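Side-chain contacts in alpha-1,4-endofucoidanase (Mariniflexile fucanivorans, PDB 6DLH), which hydrolyses alpha-1,4-fucosidic linkages within fucoidan chains by a retaining mechanism, as an endo-acting enzyme of glycoside hydrolase family 107: residues L46-L51 / D66-Q71; K73-V78 / N403-T408; Y191-G194 / R198-M201; C203-I208 / Y251-D256; P467-I472 / S492-E497. One frame throughout, in Å; residues are numbered along the deposited sequence.

Contact 1. Residues L46-L51 / D66-Q71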
# COMPACT_ATOMS: atom_id res chain seq x y z
N LEU A 46 -16.50 11.73 3.20
CA LEU A 46 -16.51 10.77 2.11
C LEU A 46 -15.11 10.17 1.96
O LEU A 46 -14.14 10.89 1.73
CB LEU A 46 -16.92 11.51 0.83
CG LEU A 46 -16.82 10.70 -0.47
CD1 LEU A 46 -17.76 9.49 -0.43
CD2 LEU A 46 -17.16 11.58 -1.67
N GLY A 47 -15.03 8.83 2.07
CA GLY A 47 -13.74 8.15 2.01
C GLY A 47 -13.65 7.14 0.87
O GLY A 47 -14.66 6.74 0.30
N MET A 48 -12.41 6.75 0.53
CA MET A 48 -12.14 5.77 -0.51
C MET A 48 -11.19 4.72 0.07
O MET A 48 -10.72 4.87 1.20
CB MET A 48 -11.50 6.44 -1.73
CG MET A 48 -12.23 7.67 -2.21
SD MET A 48 -11.51 8.43 -3.68
CE MET A 48 -12.12 7.37 -5.00
N LEU A 49 -10.92 3.67 -0.71
CA LEU A 49 -10.08 2.58 -0.24
C LEU A 49 -9.02 2.27 -1.29
O LEU A 49 -9.34 2.06 -2.46
CB LEU A 49 -10.94 1.33 0.03
CG LEU A 49 -10.14 0.10 0.46
CD1 LEU A 49 -9.47 0.32 1.80
CD2 LEU A 49 -11.02 -1.15 0.51
N TRP A 50 -7.76 2.21 -0.84
CA TRP A 50 -6.63 1.87 -1.70
C TRP A 50 -5.85 0.72 -1.08
O TRP A 50 -5.14 0.89 -0.08
CB TRP A 50 -5.77 3.11 -1.94
CG TRP A 50 -4.76 2.98 -3.04
CD1 TRP A 50 -4.97 3.19 -4.38
CD2 TRP A 50 -3.37 2.65 -2.90
NE1 TRP A 50 -3.80 3.00 -5.08
CE2 TRP A 50 -2.80 2.67 -4.20
CE3 TRP A 50 -2.55 2.33 -1.81
CZ2 TRP A 50 -1.46 2.39 -4.42
CZ3 TRP A 50 -1.21 2.06 -2.03
CH2 TRP A 50 -0.68 2.09 -3.32
N LEU A 51 -6.02 -0.48 -1.65
CA LEU A 51 -5.55 -1.69 -1.00
C LEU A 51 -4.90 -2.61 -2.02
O LEU A 51 -5.58 -3.35 -2.74
CB LEU A 51 -6.72 -2.34 -0.25
CG LEU A 51 -6.44 -3.66 0.48
CD1 LEU A 51 -5.33 -3.48 1.51
CD2 LEU A 51 -7.70 -4.19 1.16
N ASP A 66 0.67 7.59 -5.99
CA ASP A 66 0.66 8.84 -6.76
C ASP A 66 -0.20 8.77 -8.02
O ASP A 66 -0.86 9.75 -8.36
CB ASP A 66 2.08 9.35 -7.04
CG ASP A 66 2.80 9.72 -5.75
OD1 ASP A 66 3.19 8.78 -5.02
OD2 ASP A 66 2.91 10.93 -5.46
N ASP A 67 -0.17 7.63 -8.72
CA ASP A 67 -0.98 7.46 -9.92
C ASP A 67 -2.46 7.56 -9.56
O ASP A 67 -3.24 8.21 -10.27
CB ASP A 67 -0.64 6.16 -10.65
CG ASP A 67 0.69 6.21 -11.39
OD1 ASP A 67 1.24 7.32 -11.53
OD2 ASP A 67 1.16 5.14 -11.83
N PHE A 68 -2.85 6.92 -8.45
CA PHE A 68 -4.21 6.98 -7.96
C PHE A 68 -4.59 8.45 -7.73
O PHE A 68 -5.62 8.91 -8.21
CB PHE A 68 -4.40 6.09 -6.73
CG PHE A 68 -5.70 6.28 -5.97
CD1 PHE A 68 -6.88 5.72 -6.43
CD2 PHE A 68 -5.73 7.00 -4.78
CE1 PHE A 68 -8.06 5.86 -5.72
CE2 PHE A 68 -6.91 7.14 -4.07
CZ PHE A 68 -8.08 6.57 -4.53
N LEU A 69 -3.72 9.18 -7.03
CA LEU A 69 -4.04 10.55 -6.66
C LEU A 69 -4.15 11.43 -7.91
O LEU A 69 -4.99 12.33 -7.93
CB LEU A 69 -3.01 11.07 -5.65
CG LEU A 69 -3.08 10.43 -4.26
CD1 LEU A 69 -2.10 11.10 -3.30
CD2 LEU A 69 -4.49 10.47 -3.69
N THR A 70 -3.34 11.15 -8.94
CA THR A 70 -3.45 11.87 -10.21
C THR A 70 -4.83 11.63 -10.81
O THR A 70 -5.50 12.58 -11.22
CB THR A 70 -2.36 11.45 -11.21
OG1 THR A 70 -1.14 11.96 -10.68
CG2 THR A 70 -2.58 11.99 -12.62
N GLN A 71 -5.26 10.37 -10.82
CA GLN A 71 -6.54 9.98 -11.40
C GLN A 71 -7.71 10.69 -10.72
O GLN A 71 -8.71 10.94 -11.38
CB GLN A 71 -6.71 8.46 -11.35
CG GLN A 71 -7.89 7.94 -12.17
CD GLN A 71 -8.19 6.50 -11.86
OE1 GLN A 71 -8.00 6.04 -10.73
NE2 GLN A 71 -8.67 5.77 -12.85
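Phe68, on helix 66-71, reaches across to strand 46-49 and the residue just beyond it, meeting Trp50 at its root and Met48 at its tip. Its CB lies 3.6 Å from Trp50 NE1, a nitrogen whose hydrogen bond goes to Leu395 O. CG, anti to the backbone N (chi1 169°), comes 3.6 Å from Trp50 CD1. That indole carbon sits over one face of the Phe68 ring, offset toward its rim. The five-membered ring of the indole and the phenyl ring are inclined by 45°. At the far end, Phe68 CZ touches Met48 SD at 4.0 Å and Met48 CE at 4.1 Å, an oblique Met-aromatic contact with the thioether bent at chi3. An alanine at Phe68 is likely to leave Met48 and the indole without their common partner and open a gap beneath the helix. Apolar packing of a helix on the strand before it is characteristic of a beta-alpha-beta unit, here strand 46-49, helix 66-71 and strand 80-84 of the parallel sheet.

Contact 2. Residues K73-V78 / N403-T408. With CA (calcium ion), chain H.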
# COMPACT_ATOMS: atom_id res chain seq x y z
N LYS A 73 -7.76 13.69 -9.24
CA LYS A 73 -7.49 15.11 -9.09
C LYS A 73 -8.79 15.91 -9.12
O LYS A 73 -8.92 16.89 -8.38
CB LYS A 73 -6.60 15.62 -10.23
CG LYS A 73 -5.11 15.70 -9.91
CD LYS A 73 -4.27 16.09 -11.13
CE LYS A 73 -4.25 17.58 -11.39
NZ LYS A 73 -3.35 18.28 -10.44
N ASP A 74 -9.74 15.48 -9.95
CA ASP A 74 -10.97 16.23 -10.20
C ASP A 74 -12.02 15.97 -9.12
O ASP A 74 -13.08 16.59 -9.14
CB ASP A 74 -11.49 15.96 -11.61
CG ASP A 74 -12.44 17.02 -12.13
OD1 ASP A 74 -12.32 18.18 -11.69
OD2 ASP A 74 -13.30 16.68 -12.96
N ILE A 75 -11.73 15.09 -8.15
CA ILE A 75 -12.66 14.81 -7.07
C ILE A 75 -12.38 15.73 -5.88
O ILE A 75 -11.43 15.52 -5.14
CB ILE A 75 -12.65 13.32 -6.67
CG1 ILE A 75 -12.81 12.41 -7.89
CG2 ILE A 75 -13.73 13.07 -5.63
CD1 ILE A 75 -12.69 10.92 -7.59
N ARG A 76 -13.23 16.74 -5.69
CA ARG A 76 -12.88 17.83 -4.80
C ARG A 76 -13.50 17.68 -3.41
O ARG A 76 -13.06 18.36 -2.49
CB ARG A 76 -13.24 19.17 -5.45
CG ARG A 76 -12.57 19.39 -6.80
CD ARG A 76 -11.15 19.88 -6.60
NE ARG A 76 -10.13 18.87 -6.42
CZ ARG A 76 -9.00 19.03 -5.73
NH1 ARG A 76 -8.85 20.06 -4.91
NH2 ARG A 76 -8.03 18.15 -5.86
N THR A 77 -14.52 16.80 -3.27
CA THR A 77 -15.28 16.72 -2.03
C THR A 77 -14.88 15.51 -1.19
O THR A 77 -15.33 15.39 -0.04
CB THR A 77 -16.81 16.74 -2.23
OG1 THR A 77 -17.21 15.63 -3.03
CG2 THR A 77 -17.30 18.04 -2.82
N VAL A 78 -14.05 14.63 -1.74
CA VAL A 78 -13.56 13.48 -1.00
C VAL A 78 -12.68 13.97 0.16
O VAL A 78 -11.99 14.98 0.05
CB VAL A 78 -12.82 12.49 -1.92
CG1 VAL A 78 -11.64 13.14 -2.65
CG2 VAL A 78 -12.38 11.25 -1.16
N ASN A 403 -16.22 7.14 -12.54
CA ASN A 403 -17.48 7.65 -13.06
C ASN A 403 -18.44 7.96 -11.91
O ASN A 403 -18.92 9.09 -11.78
CB ASN A 403 -18.09 6.66 -14.06
CG ASN A 403 -19.49 7.02 -14.49
OD1 ASN A 403 -19.70 7.99 -15.21
ND2 ASN A 403 -20.47 6.22 -14.07
N GLN A 404 -18.68 6.97 -11.04
CA GLN A 404 -19.66 7.11 -9.97
C GLN A 404 -19.23 8.18 -8.97
O GLN A 404 -20.06 8.99 -8.53
CB GLN A 404 -19.94 5.75 -9.32
CG GLN A 404 -20.49 4.70 -10.28
CD GLN A 404 -21.15 3.54 -9.57
OE1 GLN A 404 -20.63 3.00 -8.59
NE2 GLN A 404 -22.31 3.14 -10.07
N PHE A 405 -17.94 8.18 -8.61
CA PHE A 405 -17.36 9.15 -7.70
C PHE A 405 -17.42 10.57 -8.26
O PHE A 405 -17.67 11.52 -7.52
CB PHE A 405 -15.95 8.71 -7.27
CG PHE A 405 -15.87 8.28 -5.83
CD1 PHE A 405 -16.24 7.00 -5.46
CD2 PHE A 405 -15.50 9.17 -4.84
CE1 PHE A 405 -16.22 6.61 -4.12
CE2 PHE A 405 -15.47 8.78 -3.51
CZ PHE A 405 -15.83 7.50 -3.15
N GLU A 406 -17.24 10.71 -9.58
CA GLU A 406 -17.32 12.02 -10.22
C GLU A 406 -18.76 12.55 -10.19
O GLU A 406 -18.97 13.71 -9.87
CB GLU A 406 -16.75 11.96 -11.64
CG GLU A 406 -15.23 11.91 -11.69
CD GLU A 406 -14.49 13.19 -11.35
OE1 GLU A 406 -15.14 14.19 -10.96
OE2 GLU A 406 -13.25 13.20 -11.48
N LEU A 407 -19.74 11.69 -10.52
CA LEU A 407 -21.13 12.10 -10.45
C LEU A 407 -21.47 12.52 -9.02
O LEU A 407 -22.08 13.57 -8.81
CB LEU A 407 -22.04 10.95 -10.94
CG LEU A 407 -21.92 10.62 -12.43
CD1 LEU A 407 -22.66 9.34 -12.77
CD2 LEU A 407 -22.40 11.78 -13.30
N THR A 408 -21.05 11.71 -8.04
CA THR A 408 -21.20 12.04 -6.63
C THR A 408 -20.59 13.41 -6.32
O THR A 408 -21.19 14.20 -5.59
CB THR A 408 -20.58 10.94 -5.75
OG1 THR A 408 -21.24 9.71 -6.04
CG2 THR A 408 -20.67 11.24 -4.27
CA CA H . -16.05 16.43 2.00
O HOH W 1 -10.11 13.19 -11.69
O HOH W 2 -18.15 15.20 1.80
O HOH W 3 -17.83 17.92 0.82
O HOH W 4 -14.74 18.35 1.58
O HOH W 5 -16.91 17.09 4.02
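The calcium-binding loop between helix 66-71 and strand 80-84 rests on helix 399-415 where Asp74 and Ile75 meet Phe405 and Glu406. Glu406, bent at chi2 (-73°), lays OE2 3.3 Å from Asp74 CB and 3.7 Å from Ile75 CG1. The two carboxylates approach with Asp74 OD2 3.7 Å from Glu406 OE1, their planes 45° apart, a proximity that could raise the proton affinity of either. A water bridges the two segments, accepting from Asp74 N and donating to Glu406 OE2 (3.1 Å). An alanine in place of Glu406 would probably deprive this water of its acceptor and leave Ile75 CG1 less covered. Deeper in, Ile75 CD1 packs on Phe405 CB at 4.0 Å. Further along, Thr77 O binds the calcium ion at 2.4 Å beside four waters and Asp79, while Thr77 OG1 is hydrogen-bonded to Asp409. Phe405 also touches Leu46 and Met48 of strand 46-49, and another flank of helix 399-415 packs through Gln404 and Thr408 on helix 361-372.

Contact 3. Residues Y191-G194 / R198-M201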
# COMPACT_ATOMS: atom_id res chain seq x y z
N TYR A 191 -4.00 -8.64 33.92
CA TYR A 191 -5.04 -8.83 32.93
C TYR A 191 -4.46 -9.12 31.55
O TYR A 191 -5.20 -9.20 30.57
CB TYR A 191 -5.98 -7.62 32.89
CG TYR A 191 -5.32 -6.28 32.66
CD1 TYR A 191 -4.63 -6.01 31.49
CD2 TYR A 191 -5.43 -5.27 33.60
CE1 TYR A 191 -4.03 -4.78 31.28
CE2 TYR A 191 -4.84 -4.03 33.40
CZ TYR A 191 -4.14 -3.78 32.24
OH TYR A 191 -3.56 -2.56 32.04
N HIS A 192 -3.13 -9.28 31.48
CA HIS A 192 -2.45 -9.55 30.23
C HIS A 192 -2.65 -11.01 29.81
O HIS A 192 -2.53 -11.33 28.64
CB HIS A 192 -0.95 -9.24 30.35
CG HIS A 192 -0.58 -7.81 30.12
ND1 HIS A 192 -1.44 -6.77 30.41
CD2 HIS A 192 0.56 -7.25 29.66
CE1 HIS A 192 -0.85 -5.62 30.12
NE2 HIS A 192 0.38 -5.89 29.67
N GLU A 193 -2.96 -11.87 30.79
CA GLU A 193 -3.07 -13.29 30.52
C GLU A 193 -4.52 -13.74 30.66
O GLU A 193 -5.33 -13.07 31.29
CB GLU A 193 -2.08 -14.09 31.37
CG GLU A 193 -1.57 -15.34 30.66
CD GLU A 193 -0.12 -15.70 30.90
OE1 GLU A 193 0.62 -14.86 31.47
OE2 GLU A 193 0.28 -16.82 30.51
N GLY A 194 -4.83 -14.89 30.04
CA GLY A 194 -6.19 -15.39 29.92
C GLY A 194 -6.30 -16.39 28.78
O GLY A 194 -5.35 -17.12 28.50
N ARG A 198 -4.20 -14.58 24.06
CA ARG A 198 -4.42 -13.26 24.62
C ARG A 198 -3.10 -12.51 24.84
O ARG A 198 -3.02 -11.31 24.57
CB ARG A 198 -5.23 -13.36 25.92
CG ARG A 198 -5.47 -12.03 26.64
CD ARG A 198 -6.31 -12.25 27.89
NE ARG A 198 -6.63 -11.03 28.62
CZ ARG A 198 -7.76 -10.33 28.48
NH1 ARG A 198 -8.72 -10.79 27.69
NH2 ARG A 198 -7.92 -9.19 29.12
N LYS A 199 -2.08 -13.20 25.37
CA LYS A 199 -0.87 -12.52 25.81
C LYS A 199 -0.15 -11.92 24.60
O LYS A 199 0.36 -10.80 24.67
CB LYS A 199 0.02 -13.40 26.69
CG LYS A 199 0.62 -14.63 26.02
CD LYS A 199 1.42 -15.52 26.95
CE LYS A 199 1.91 -16.77 26.26
NZ LYS A 199 2.58 -17.70 27.20
N TYR A 200 -0.15 -12.67 23.49
CA TYR A 200 0.46 -12.25 22.23
C TYR A 200 -0.23 -11.01 21.68
O TYR A 200 0.41 -10.17 21.06
CB TYR A 200 0.46 -13.41 21.23
CG TYR A 200 1.04 -14.71 21.73
CD1 TYR A 200 2.33 -14.78 22.23
CD2 TYR A 200 0.30 -15.88 21.67
CE1 TYR A 200 2.87 -15.97 22.69
CE2 TYR A 200 0.82 -17.09 22.12
CZ TYR A 200 2.11 -17.14 22.63
OH TYR A 200 2.63 -18.32 23.07
N MET A 201 -1.55 -10.90 21.90
CA MET A 201 -2.32 -9.76 21.41
C MET A 201 -1.82 -8.48 22.06
O MET A 201 -1.70 -7.46 21.39
CB MET A 201 -3.83 -9.93 21.67
CG MET A 201 -4.48 -11.01 20.82
SD MET A 201 -4.69 -10.54 19.08
CE MET A 201 -5.73 -9.09 19.28
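Arg198 runs its extended side chain along the backbone of residues 191-194, overlapping three successive peptide units before its guanidinium closes on Tyr191 O. CG passes 3.6 Å from His192 O, and CD lies equally near Glu193 C. With CG anti to the backbone N (chi1 177°) and the next two torsions also near 180°, the chain is extended far enough to reach Tyr191 O side-on. Arg198 NE and NH2 both donate to Tyr191 O, at 3.0 Å and 3.1 Å. The carbonyl oxygen lies in the guanidinium plane at its edge; seen from the carbonyl, NH2 is in plane whereas NE is tilted 33° from it. Two donors on one oxygen fix the rotation of the guanidinium, and its remaining nitrogen, NH1, binds Cys236 O and forms a salt bridge with Asp238. Gly194 leaves room for this chain: a beta carbon there would come within 2.8 Å of Arg198 CD, a clash. Beside it, Lys199 CA makes a CH...O contact of 3.5 Å with His192 O. The Lys199 and Glu193 side chains lie alongside each other, but NZ and OE2, 4.1 Å apart, stop short of a salt bridge. The loop 191-194 thus folds back on the start of helix 198-216, with His192 stacked on Phe202 of that helix, while Tyr191 and Arg198 rest against Arg249 at the start of helix 249-259.

Contact 4. Residues C203-I208 / Y251-D256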
# COMPACT_ATOMS: atom_id res chain seq x y z
N CYS A 203 1.14 -8.10 23.25
CA CYS A 203 2.46 -7.92 22.67
C CYS A 203 2.36 -6.92 21.51
O CYS A 203 3.05 -5.90 21.51
CB CYS A 203 3.03 -9.24 22.14
SG CYS A 203 3.98 -10.22 23.34
N TYR A 204 1.47 -7.24 20.56
CA TYR A 204 1.30 -6.48 19.33
C TYR A 204 0.96 -5.02 19.63
O TYR A 204 1.56 -4.11 19.05
CB TYR A 204 0.27 -7.14 18.42
CG TYR A 204 0.19 -6.52 17.04
CD1 TYR A 204 1.02 -6.95 16.02
CD2 TYR A 204 -0.70 -5.49 16.77
CE1 TYR A 204 0.95 -6.39 14.75
CE2 TYR A 204 -0.77 -4.91 15.52
CZ TYR A 204 0.06 -5.36 14.50
OH TYR A 204 0.00 -4.79 13.27
N ALA A 205 0.01 -4.80 20.54
CA ALA A 205 -0.41 -3.45 20.86
C ALA A 205 0.77 -2.62 21.38
O ALA A 205 0.91 -1.46 21.00
CB ALA A 205 -1.56 -3.47 21.84
N GLU A 206 1.61 -3.23 22.22
CA GLU A 206 2.63 -2.48 22.95
C GLU A 206 3.89 -2.30 22.11
O GLU A 206 4.45 -1.21 22.09
CB GLU A 206 2.91 -3.12 24.32
CG GLU A 206 3.99 -2.41 25.13
CD GLU A 206 3.62 -1.08 25.76
OE1 GLU A 206 2.42 -0.86 26.03
OE2 GLU A 206 4.53 -0.25 25.98
N PHE A 207 4.32 -3.36 21.41
CA PHE A 207 5.63 -3.35 20.77
C PHE A 207 5.54 -3.07 19.27
O PHE A 207 6.43 -2.42 18.71
CB PHE A 207 6.42 -4.62 21.12
CG PHE A 207 6.92 -4.63 22.54
CD1 PHE A 207 6.63 -5.69 23.39
CD2 PHE A 207 7.66 -3.57 23.05
CE1 PHE A 207 7.08 -5.69 24.70
CE2 PHE A 207 8.10 -3.57 24.36
CZ PHE A 207 7.81 -4.63 25.19
N ILE A 208 4.49 -3.58 18.62
CA ILE A 208 4.32 -3.38 17.19
C ILE A 208 3.45 -2.15 16.93
O ILE A 208 3.92 -1.19 16.32
CB ILE A 208 3.80 -4.64 16.48
CG1 ILE A 208 4.60 -5.90 16.86
CG2 ILE A 208 3.75 -4.44 14.97
CD1 ILE A 208 6.04 -5.90 16.38
N TYR A 251 -9.23 -4.16 23.85
CA TYR A 251 -9.77 -3.00 23.17
C TYR A 251 -9.00 -1.75 23.61
O TYR A 251 -8.68 -0.90 22.78
CB TYR A 251 -11.28 -2.89 23.37
CG TYR A 251 -12.07 -3.97 22.66
CD1 TYR A 251 -12.39 -3.86 21.31
CD2 TYR A 251 -12.46 -5.12 23.32
CE1 TYR A 251 -13.10 -4.86 20.65
CE2 TYR A 251 -13.16 -6.13 22.68
CZ TYR A 251 -13.49 -5.99 21.34
OH TYR A 251 -14.17 -7.00 20.72
N GLN A 252 -8.69 -1.69 24.91
CA GLN A 252 -7.97 -0.59 25.52
C GLN A 252 -6.53 -0.55 25.02
O GLN A 252 -6.02 0.51 24.67
CB GLN A 252 -7.98 -0.72 27.04
CG GLN A 252 -7.48 0.53 27.75
CD GLN A 252 -7.59 0.44 29.25
OE1 GLN A 252 -7.49 -0.64 29.83
NE2 GLN A 252 -7.79 1.58 29.89
N ALA A 253 -5.89 -1.72 24.99
CA ALA A 253 -4.49 -1.82 24.61
C ALA A 253 -4.29 -1.20 23.23
O ALA A 253 -3.38 -0.40 23.02
CB ALA A 253 -4.03 -3.26 24.67
N PHE A 254 -5.19 -1.56 22.31
CA PHE A 254 -5.12 -1.15 20.92
C PHE A 254 -5.37 0.35 20.80
O PHE A 254 -4.60 1.06 20.16
CB PHE A 254 -6.04 -2.01 20.06
CG PHE A 254 -5.47 -3.34 19.65
CD1 PHE A 254 -5.01 -4.25 20.60
CD2 PHE A 254 -5.41 -3.71 18.31
CE1 PHE A 254 -4.49 -5.48 20.21
CE2 PHE A 254 -4.89 -4.93 17.93
CZ PHE A 254 -4.43 -5.82 18.88
N ALA A 255 -6.44 0.83 21.45
CA ALA A 255 -6.80 2.24 21.35
C ALA A 255 -5.69 3.12 21.92
O ALA A 255 -5.31 4.11 21.30
CB ALA A 255 -8.12 2.50 22.02
N ASP A 256 -5.18 2.76 23.11
CA ASP A 256 -4.14 3.51 23.80
C ASP A 256 -2.86 3.55 22.96
O ASP A 256 -2.19 4.58 22.90
CB ASP A 256 -3.84 2.93 25.18
CG ASP A 256 -4.87 3.27 26.25
OD1 ASP A 256 -5.44 4.38 26.21
OD2 ASP A 256 -5.07 2.42 27.13
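Phe254 leaves helix 249-259 with CG anti to its carbonyl carbon (chi1 -82°), a torsion that swings a ring rooted on the flank of the helix round toward Ala205 of helix 198-216. The second torsion then turns the ring so that CD1 and CE1 lead: Ala205 CB touches CD1 at 3.7 Å and CE1 at 3.9 Å, an oblique approach. The same methyl also meets Ala253 CB at 3.8 Å and lies as close to Ala253 O, so a single small side chain fits against two consecutive residues of the facing helix. The small alanine side chains are consistent with the 8.7 Å closest approach of the axes of the two short segments. These run nearly parallel, at 17°, consistent with neighbouring helices packed outside the parallel strands of a beta/alpha-barrel-like domain, as in the related GH29 enzymes; strand 222-226 comes between them in the chain and supplies Phe225, whose ring meets that of Phe254 edge-to-face. Tyr204 adds a looser flank, its CD2 4.3 Å from Phe254 CZ. One face of the tyrosine ring is occupied by Ile208 CB, 3.6 Å above the plane and offset toward the rim, within a stretch of helix that widens into a pi-type turn at 204-208. Tyr204 OH is hydrogen-bonded to His95 NE2.

Contact 5. Residues P467-I472 / S492-E497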
# COMPACT_ATOMS: atom_id res chain seq x y z
N PRO A 467 3.27 36.71 5.97
CA PRO A 467 4.58 37.25 5.62
C PRO A 467 4.42 38.62 4.95
O PRO A 467 3.53 38.80 4.11
CB PRO A 467 5.14 36.22 4.63
CG PRO A 467 4.40 34.93 4.95
CD PRO A 467 3.01 35.39 5.36
N ALA A 468 5.25 39.58 5.37
CA ALA A 468 5.27 40.92 4.80
C ALA A 468 5.58 40.83 3.31
O ALA A 468 5.20 41.73 2.54
CB ALA A 468 6.28 41.77 5.53
N TRP A 469 6.27 39.75 2.92
CA TRP A 469 6.75 39.56 1.56
C TRP A 469 5.69 39.00 0.62
O TRP A 469 5.88 39.01 -0.59
CB TRP A 469 8.04 38.72 1.54
CG TRP A 469 7.97 37.42 2.29
CD1 TRP A 469 8.43 37.18 3.55
CD2 TRP A 469 7.45 36.17 1.81
NE1 TRP A 469 8.23 35.87 3.89
CE2 TRP A 469 7.63 35.22 2.84
CE3 TRP A 469 6.85 35.75 0.61
CZ2 TRP A 469 7.22 33.89 2.71
CZ3 TRP A 469 6.44 34.44 0.48
CH2 TRP A 469 6.62 33.52 1.53
N LEU A 470 4.56 38.53 1.18
CA LEU A 470 3.54 37.81 0.42
C LEU A 470 2.52 38.78 -0.18
O LEU A 470 1.98 39.64 0.51
CB LEU A 470 2.86 36.78 1.34
CG LEU A 470 1.95 35.76 0.66
CD1 LEU A 470 2.74 34.70 -0.08
CD2 LEU A 470 1.01 35.11 1.68
N THR A 471 2.28 38.63 -1.49
CA THR A 471 1.19 39.28 -2.20
C THR A 471 0.17 38.21 -2.61
O THR A 471 0.52 37.07 -2.91
CB THR A 471 1.69 40.12 -3.39
OG1 THR A 471 2.60 41.14 -2.95
CG2 THR A 471 0.58 40.78 -4.18
N ILE A 472 -1.11 38.60 -2.60
CA ILE A 472 -2.22 37.77 -3.05
C ILE A 472 -2.92 38.51 -4.18
O ILE A 472 -3.59 39.52 -3.96
CB ILE A 472 -3.17 37.44 -1.88
CG1 ILE A 472 -2.48 36.57 -0.83
CG2 ILE A 472 -4.46 36.81 -2.40
CD1 ILE A 472 -3.35 36.18 0.35
N SER A 492 10.70 31.90 10.16
CA SER A 492 9.47 31.75 10.92
C SER A 492 8.42 31.01 10.10
O SER A 492 8.38 31.11 8.87
CB SER A 492 8.97 33.08 11.41
OG SER A 492 8.43 33.85 10.35
N ASN A 493 7.55 30.28 10.81
CA ASN A 493 6.39 29.63 10.22
C ASN A 493 5.21 30.61 10.24
O ASN A 493 5.29 31.68 10.84
CB ASN A 493 6.13 28.27 10.88
CG ASN A 493 7.26 27.30 10.65
OD1 ASN A 493 8.13 27.52 9.80
ND2 ASN A 493 7.27 26.20 11.38
N TYR A 494 4.12 30.26 9.55
CA TYR A 494 2.95 31.12 9.53
C TYR A 494 1.68 30.28 9.64
O TYR A 494 1.63 29.14 9.20
CB TYR A 494 2.93 32.01 8.28
CG TYR A 494 3.99 33.08 8.22
CD1 TYR A 494 5.26 32.80 7.76
CD2 TYR A 494 3.71 34.39 8.60
CE1 TYR A 494 6.25 33.77 7.71
CE2 TYR A 494 4.68 35.38 8.54
CZ TYR A 494 5.95 35.07 8.09
OH TYR A 494 6.93 36.02 8.02
N THR A 495 0.66 30.88 10.26
CA THR A 495 -0.68 30.33 10.34
C THR A 495 -1.67 31.47 10.16
O THR A 495 -1.69 32.41 10.95
CB THR A 495 -0.92 29.61 11.67
OG1 THR A 495 0.09 28.61 11.83
CG2 THR A 495 -2.29 28.97 11.76
N PHE A 496 -2.50 31.37 9.11
CA PHE A 496 -3.49 32.40 8.84
C PHE A 496 -4.68 31.81 8.09
O PHE A 496 -4.66 30.66 7.66
CB PHE A 496 -2.84 33.58 8.10
CG PHE A 496 -2.11 33.18 6.84
CD1 PHE A 496 -0.85 32.60 6.90
CD2 PHE A 496 -2.69 33.37 5.59
CE1 PHE A 496 -0.19 32.23 5.74
CE2 PHE A 496 -2.02 33.01 4.43
CZ PHE A 496 -0.77 32.44 4.51
N GLU A 497 -5.71 32.64 7.94
CA GLU A 497 -6.96 32.26 7.31
C GLU A 497 -6.95 32.79 5.88
O GLU A 497 -6.59 33.94 5.64
CB GLU A 497 -8.13 32.89 8.06
CG GLU A 497 -8.20 32.52 9.53
CD GLU A 497 -8.70 31.11 9.81
OE1 GLU A 497 -7.88 30.26 10.21
OE2 GLU A 497 -9.91 30.87 9.62
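Glu490 OE1 is gripped from the two sides of the contact, by Trp469 NE1 and by Tyr494 OH, whose own separation is 4.3 Å. The shared carboxylate oxygen holds the polar ends of both aromatic groups in place while Pro467 fits between their rings. On one side Pro467 CG stands over the centre of the Tyr494 ring, 3.4 Å from its centroid and 7° off the normal, a well-centred CH-pi contact. Pro467 CD continues it at 3.5 Å from Tyr494 CD2. Tyr494 CG is anti to the carbonyl carbon (chi1 -69°), which turns the ring face to the proline. On the other side, Pro467 CB lies over a Trp469 face, offset toward the rim. Pro467 to Leu470 form a type I beta turn, closed by Leu470 N to Pro467 O at 3.1 Å, which is consistent with the indole folding back over the proline. Beyond the turn, Leu470 CD2 packs obliquely on Phe496 CZ at 4.3 Å. The contact bridges the two sheets of what is probably an Ig-like beta sandwich: strand 471-476 pairs with strand 479-484, whereas strand 494-502 lies between strands 459-464 and 505-513, with Phe496 resting on Val511 and Pro467 on Leu513.

How the contacts relate
Contacts 1 to 4 belong to the beta/alpha domain, probably the catalytic one, and contact 5 to the Ig-like domain that follows. Contacts 1 and 2, with centres 11 Å apart, touch through Met48 with Val78 and Phe405, so strand 46-49, the calcium loop and helix 399-415 pack together. Contact 2 joins early and late parts of this domain, 325 residues apart, and contacts 3 and 4 are nested within the span it closes. These two share helix 198-216, and Met201 CE meets Phe254 CZ at 3.5 Å. They lie about 28 to 45 Å from contacts 1 and 2, between centres. Contact 5 is about 31 Å from both; it is contact 2 whose loop, through Arg76, bonds to the Ig-like part.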